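Local coordinates for short chain dehydrogenase (Salmonella typhi, PDB 3G1T), which is probably an NAD(P)-dependent oxidoreductase of the short-chain dehydrogenase family, built on a Rossmann fold and assembled from two subunits, at residues L71-L74 with T75-A78; M132-Q135 with A136-L140. All blocks are in the same frame, centred on the assembly; numbering follows the deposited sequence.

Interaction 1. Residues L71-L74 with T75-A78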
ATOM      1  N   LEU A  71      -3.130  -0.706 -23.149  1.00 31.08           N
ATOM      2  CA  LEU A  71      -2.663   0.266 -22.111  1.00 30.23           C
ATOM      3  C   LEU A  71      -1.581  -0.425 -21.319  1.00 29.79           C
ATOM      4  O   LEU A  71      -1.789  -1.551 -20.833  1.00 28.51           O
ATOM      5  CB  LEU A  71      -3.771   0.740 -21.175  1.00 30.58           C
ATOM      6  CG  LEU A  71      -3.503   1.860 -20.132  1.00 34.91           C
ATOM      7  CD1 LEU A  71      -3.455   3.286 -20.688  1.00 29.74           C
ATOM      8  CD2 LEU A  71      -4.482   1.768 -19.000  1.00 29.56           C
ATOM      9  N   ASP A  72      -0.431   0.240 -21.198  1.00 29.22           N
ATOM     10  CA  ASP A  72       0.684  -0.307 -20.417  1.00 29.29           C
ATOM     11  C   ASP A  72       0.679   0.389 -19.072  1.00 25.32           C
ATOM     12  O   ASP A  72       1.001   1.562 -18.985  1.00 22.69           O
ATOM     13  CB  ASP A  72       2.005  -0.050 -21.130  1.00 32.11           C
ATOM     14  CG  ASP A  72       3.181  -0.851 -20.562  1.00 43.69           C
ATOM     15  OD1 ASP A  72       4.159  -1.031 -21.326  1.00 36.45           O
ATOM     16  OD2 ASP A  72       3.186  -1.299 -19.391  1.00 35.38           O
ATOM     17  N   LEU A  73       0.277  -0.334 -18.042  1.00 25.85           N
ATOM     18  CA  LEU A  73       0.030   0.248 -16.714  1.00 24.98           C
ATOM     19  C   LEU A  73       1.336   0.723 -16.096  1.00 25.07           C
ATOM     20  O   LEU A  73       1.352   1.703 -15.295  1.00 22.38           O
ATOM     21  CB  LEU A  73      -0.641  -0.770 -15.801  1.00 25.20           C
ATOM     22  CG  LEU A  73      -2.145  -1.099 -16.048  1.00 31.40           C
ATOM     23  CD1 LEU A  73      -2.652  -1.989 -14.953  1.00 27.60           C
ATOM     24  CD2 LEU A  73      -3.074   0.097 -16.220  1.00 25.55           C
ATOM     25  N   LEU A  74       2.421   0.063 -16.493  1.00 24.40           N
ATOM     26  CA  LEU A  74       3.773   0.466 -15.998  1.00 23.47           C
ATOM     27  C   LEU A  74       4.144   1.864 -16.377  1.00 23.48           C
ATOM     28  O   LEU A  74       4.815   2.559 -15.612  1.00 24.12           O
ATOM     29  CB  LEU A  74       4.863  -0.518 -16.432  1.00 22.62           C
ATOM     30  CG  LEU A  74       6.266  -0.352 -15.846  1.00 30.06           C
ATOM     31  CD1 LEU A  74       6.249  -0.353 -14.307  1.00 21.97           C
ATOM     32  CD2 LEU A  74       7.296  -1.439 -16.450  1.00 22.68           C
ATOM     33  N   THR A  75       3.733   2.284 -17.578  1.00 25.98           N
ATOM     34  CA  THR A  75       4.210   3.552 -18.139  1.00 27.32           C
ATOM     35  C   THR A  75       3.082   4.566 -18.354  1.00 28.38           C
ATOM     36  O   THR A  75       3.350   5.717 -18.680  1.00 29.26           O
ATOM     37  CB  THR A  75       4.951   3.364 -19.492  1.00 27.64           C
ATOM     38  OG1 THR A  75       4.025   2.938 -20.480  1.00 30.93           O
ATOM     39  CG2 THR A  75       6.132   2.376 -19.409  1.00 29.72           C
ATOM     40  N   CYS A  76       1.836   4.157 -18.149  1.00 27.98           N
ATOM     41  CA  CYS A  76       0.725   5.052 -18.506  1.00 27.55           C
ATOM     42  C   CYS A  76       0.617   6.294 -17.610  1.00 27.80           C
ATOM     43  O   CYS A  76       0.982   6.273 -16.422  1.00 26.65           O
ATOM     44  CB  CYS A  76      -0.633   4.329 -18.588  1.00 26.35           C
ATOM     45  SG  CYS A  76      -1.309   3.851 -16.967  1.00 21.15           S
ATOM     46  N   THR A  77       0.135   7.373 -18.237  1.00 27.83           N
ATOM     47  CA  THR A  77      -0.126   8.656 -17.589  1.00 28.09           C
ATOM     48  C   THR A  77      -1.593   8.799 -17.255  1.00 25.83           C
ATOM     49  O   THR A  77      -2.431   8.114 -17.827  1.00 25.29           O
ATOM     50  CB  THR A  77       0.311   9.846 -18.524  1.00 28.98           C
ATOM     51  OG1 THR A  77      -0.561   9.921 -19.675  1.00 24.64           O
ATOM     52  CG2 THR A  77       1.825   9.657 -19.007  1.00 24.11           C
ATOM     53  N   ALA A  78      -1.909   9.678 -16.317  1.00 26.13           N
ATOM     54  CA  ALA A  78      -3.306  10.079 -16.063  1.00 25.06           C
ATOM     55  C   ALA A  78      -4.070  10.408 -17.385  1.00 25.36           C
ATOM     56  O   ALA A  78      -5.183   9.929 -17.606  1.00 24.93           O
ATOM     57  CB  ALA A  78      -3.329  11.272 -15.099  1.00 24.62           C
TER
HETATM   58  O   HOH W   1       1.903   4.242 -14.768  1.00 22.45           O
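D72, T75 and C76 are joined first by backbone hydrogen bonds: the carbonyl O of D72 accepts from T75 N at 3.2 Å, with the donor 56° out of the carbonyl plane, and more weakly from C76 N at 2.9 Å. Two bonds on one oxygen fold the chain back on itself, with L73 and L74 at the bend in helix-like conformations. The D72 side chain adds an Asx turn, OD2 accepting from L74 N (3.3 Å) on its anti side and well off the carboxylate plane. Aspartate suits the place because its short arm reaches the N-H two residues on; OD2 also has a long, weak ion pair with R46. D72 CB lies 3.7 Å from T75 OG1, the two side chains crossing at a slant.

A water also ties the turn, donating to L73 O (2.7 Å) and to C76 O (2.8 Å).

The apolar contacts gather around C76. L71 brings CD1 to 3.7 Å from C76 CB, and L73 CD2 stands 4.2 Å from C76 SG. The C76 rotation (chi1 72°) sets SG over the turn, close to L73 CD2 and to the carbonyl oxygens of D72 and L73. A small, weakly polar thiol fits here, where C76 and L73 both meet A129 of helix 116-142.

A backbone turn closed on D72 O, with an Asx turn at its start and T77 OG1 capping E80 N after it, links strand 67-70 to helix 78-91 of the Rossmann fold. In short-chain dehydrogenases the aspartate after this third strand usually lies by the cofactor's adenine, as D72 may, though no cofactor is bound here.

Interaction 2. Residues M132-Q135 with A136-L140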
ATOM      1  N   MET A 132      -5.200   5.381 -11.101  1.00 14.64           N
ATOM      2  CA  MET A 132      -5.416   6.346 -12.186  1.00 15.73           C
ATOM      3  C   MET A 132      -6.508   5.895 -13.174  1.00 16.84           C
ATOM      4  O   MET A 132      -7.384   6.702 -13.575  1.00 17.53           O
ATOM      5  CB  MET A 132      -4.129   6.590 -12.921  1.00 15.60           C
ATOM      6  CG  MET A 132      -3.177   7.633 -12.166  1.00 20.80           C
ATOM      7  SD  MET A 132      -1.699   8.240 -13.050  1.00 12.87           S
ATOM      8  CE  MET A 132      -0.773   6.708 -13.204  1.00 23.94           C
ATOM      9  N   LEU A 133      -6.386   4.636 -13.635  1.00 16.98           N
ATOM     10  CA  LEU A 133      -7.437   4.009 -14.476  1.00 17.07           C
ATOM     11  C   LEU A 133      -8.816   4.001 -13.809  1.00 17.59           C
ATOM     12  O   LEU A 133      -9.816   4.442 -14.416  1.00 17.54           O
ATOM     13  CB  LEU A 133      -7.035   2.569 -14.855  1.00 14.65           C
ATOM     14  CG  LEU A 133      -8.000   1.877 -15.843  1.00 10.08           C
ATOM     15  CD1 LEU A 133      -8.221   2.764 -17.151  1.00 14.74           C
ATOM     16  CD2 LEU A 133      -7.350   0.462 -16.112  1.00 15.85           C
ATOM     17  N   THR A 134      -8.869   3.601 -12.539  1.00 15.59           N
ATOM     18  CA  THR A 134     -10.129   3.654 -11.783  1.00 16.27           C
ATOM     19  C   THR A 134     -10.755   5.055 -11.768  1.00 17.60           C
ATOM     20  O   THR A 134     -11.933   5.207 -12.077  1.00 16.58           O
ATOM     21  CB  THR A 134      -9.965   3.186 -10.315  1.00 16.91           C
ATOM     22  OG1 THR A 134      -9.466   1.833 -10.288  1.00 18.63           O
ATOM     23  CG2 THR A 134     -11.401   3.230  -9.553  1.00 18.87           C
ATOM     24  N   GLN A 135      -9.938   6.045 -11.452  1.00 18.58           N
ATOM     25  CA  GLN A 135     -10.467   7.410 -11.321  1.00 16.80           C
ATOM     26  C   GLN A 135     -11.069   7.870 -12.619  1.00 15.30           C
ATOM     27  O   GLN A 135     -12.121   8.573 -12.633  1.00 15.29           O
ATOM     28  CB  GLN A 135      -9.377   8.312 -10.838  1.00 18.82           C
ATOM     29  CG  GLN A 135      -9.691   9.807 -10.959  1.00 19.80           C
ATOM     30  CD  GLN A 135      -8.547  10.633 -10.436  1.00 18.97           C
ATOM     31  OE1 GLN A 135      -7.534  10.828 -11.113  1.00 21.25           O
ATOM     32  NE2 GLN A 135      -8.702  11.124  -9.196  1.00 19.28           N
ATOM     33  N   ALA A 136     -10.406   7.532 -13.735  1.00 17.07           N
ATOM     34  CA  ALA A 136     -10.897   7.974 -15.047  1.00 17.18           C
ATOM     35  C   ALA A 136     -12.235   7.349 -15.474  1.00 17.97           C
ATOM     36  O   ALA A 136     -12.903   7.937 -16.351  1.00 18.35           O
ATOM     37  CB  ALA A 136      -9.876   7.658 -16.084  1.00 18.09           C
ATOM     38  N   LEU A 137     -12.531   6.134 -14.952  1.00 17.30           N
ATOM     39  CA  LEU A 137     -13.739   5.346 -15.204  1.00 16.16           C
ATOM     40  C   LEU A 137     -14.865   5.514 -14.188  1.00 16.87           C
ATOM     41  O   LEU A 137     -15.971   5.011 -14.415  1.00 17.47           O
ATOM     42  CB  LEU A 137     -13.354   3.846 -15.281  1.00 17.27           C
ATOM     43  CG  LEU A 137     -12.249   3.620 -16.348  1.00 15.99           C
ATOM     44  CD1 LEU A 137     -11.841   2.152 -16.232  1.00 16.31           C
ATOM     45  CD2 LEU A 137     -12.869   3.851 -17.718  1.00 16.93           C
ATOM     46  N   LEU A 138     -14.646   6.293 -13.120  1.00 16.01           N
ATOM     47  CA  LEU A 138     -15.748   6.446 -12.114  1.00 15.45           C
ATOM     48  C   LEU A 138     -17.020   7.104 -12.685  1.00 17.27           C
ATOM     49  O   LEU A 138     -18.137   6.650 -12.396  1.00 16.54           O
ATOM     50  CB  LEU A 138     -15.281   7.244 -10.901  1.00 14.90           C
ATOM     51  CG  LEU A 138     -14.384   6.421  -9.943  1.00 17.50           C
ATOM     52  CD1 LEU A 138     -13.743   7.377  -8.903  1.00 15.41           C
ATOM     53  CD2 LEU A 138     -15.046   5.250  -9.315  1.00 15.45           C
ATOM     54  N   PRO A 139     -16.876   8.160 -13.554  1.00 17.44           N
ATOM     55  CA  PRO A 139     -18.143   8.696 -14.101  1.00 17.18           C
ATOM     56  C   PRO A 139     -18.991   7.672 -14.906  1.00 17.64           C
ATOM     57  O   PRO A 139     -20.201   7.586 -14.694  1.00 17.21           O
ATOM     58  CB  PRO A 139     -17.681   9.842 -15.014  1.00 19.17           C
ATOM     59  CG  PRO A 139     -16.413  10.335 -14.333  1.00 17.95           C
ATOM     60  CD  PRO A 139     -15.724   8.935 -14.031  1.00 16.39           C
ATOM     61  N   LEU A 140     -18.331   6.812 -15.690  1.00 14.59           N
ATOM     62  CA  LEU A 140     -19.026   5.822 -16.470  1.00 14.46           C
ATOM     63  C   LEU A 140     -19.608   4.759 -15.583  1.00 13.69           C
ATOM     64  O   LEU A 140     -20.712   4.305 -15.841  1.00 13.92           O
ATOM     65  CB  LEU A 140     -18.073   5.143 -17.449  1.00 16.07           C
ATOM     66  CG  LEU A 140     -17.904   5.897 -18.784  1.00 19.05           C
ATOM     67  CD1 LEU A 140     -16.616   5.495 -19.524  1.00 17.55           C
ATOM     68  CD2 LEU A 140     -19.107   5.682 -19.762  1.00 17.36           C
TER
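The flat peptide carbonyl of L133 receives L137 N at 3.2 Å, tilted only 15° from its plane, and L137 CG also presses on L133 O, at 3.2 Å. The amide of Q135 reaches across the subunit interface from an extended chain, NE2 donating to M111 O and Q114 O of the second subunit. Among the other peptide groups, M132 O takes A136 N at 3.1 Å. L137 N also makes a weak bond to T134 O, and L138 N a weak one to Q135 O at 3.4 Å, so the bonding weakens toward P139. P139 has no N-H to offer Q135 O, and its CD lies 3.9 Å from that oxygen.

One turn apart, L133 CD1 and L137 CD1 meet at 3.8 Å. Branched leucines suit this side, which packs on H100, L95 and A85. T134 CG2 lies 4.2 Å from L138 CD2, while T134 OG1 bonds to H100 and to T130 O. This is a long helix kinked at P139 and L140, where neither N bonds to the preceding turn; at P139 the missing N-H accounts for this. It flanks the Rossmann sheet on one side and meets the second subunit on another.

How the interactions relate
The chain leaves strand 67-70, an edge of the parallel sheet, and interaction 1 closes the tight connection into helix 78-91. That helix leads on to strand 97-99, which lies beyond strands 40-45 and 16-19, so the chain has passed over two strands to the middle of the sheet, from where it builds the other half. Interaction 2 closes no loop: it spans successive turns within helix 116-142. The two lie in series, neither nested nor crossed, with centres about 14 Å apart, yet they touch. M132 SD packs against A78 N at 3.6 Å, joining the start of helix 78-91 to helix 116-142, while L71 and L133 meet through their methyl groups.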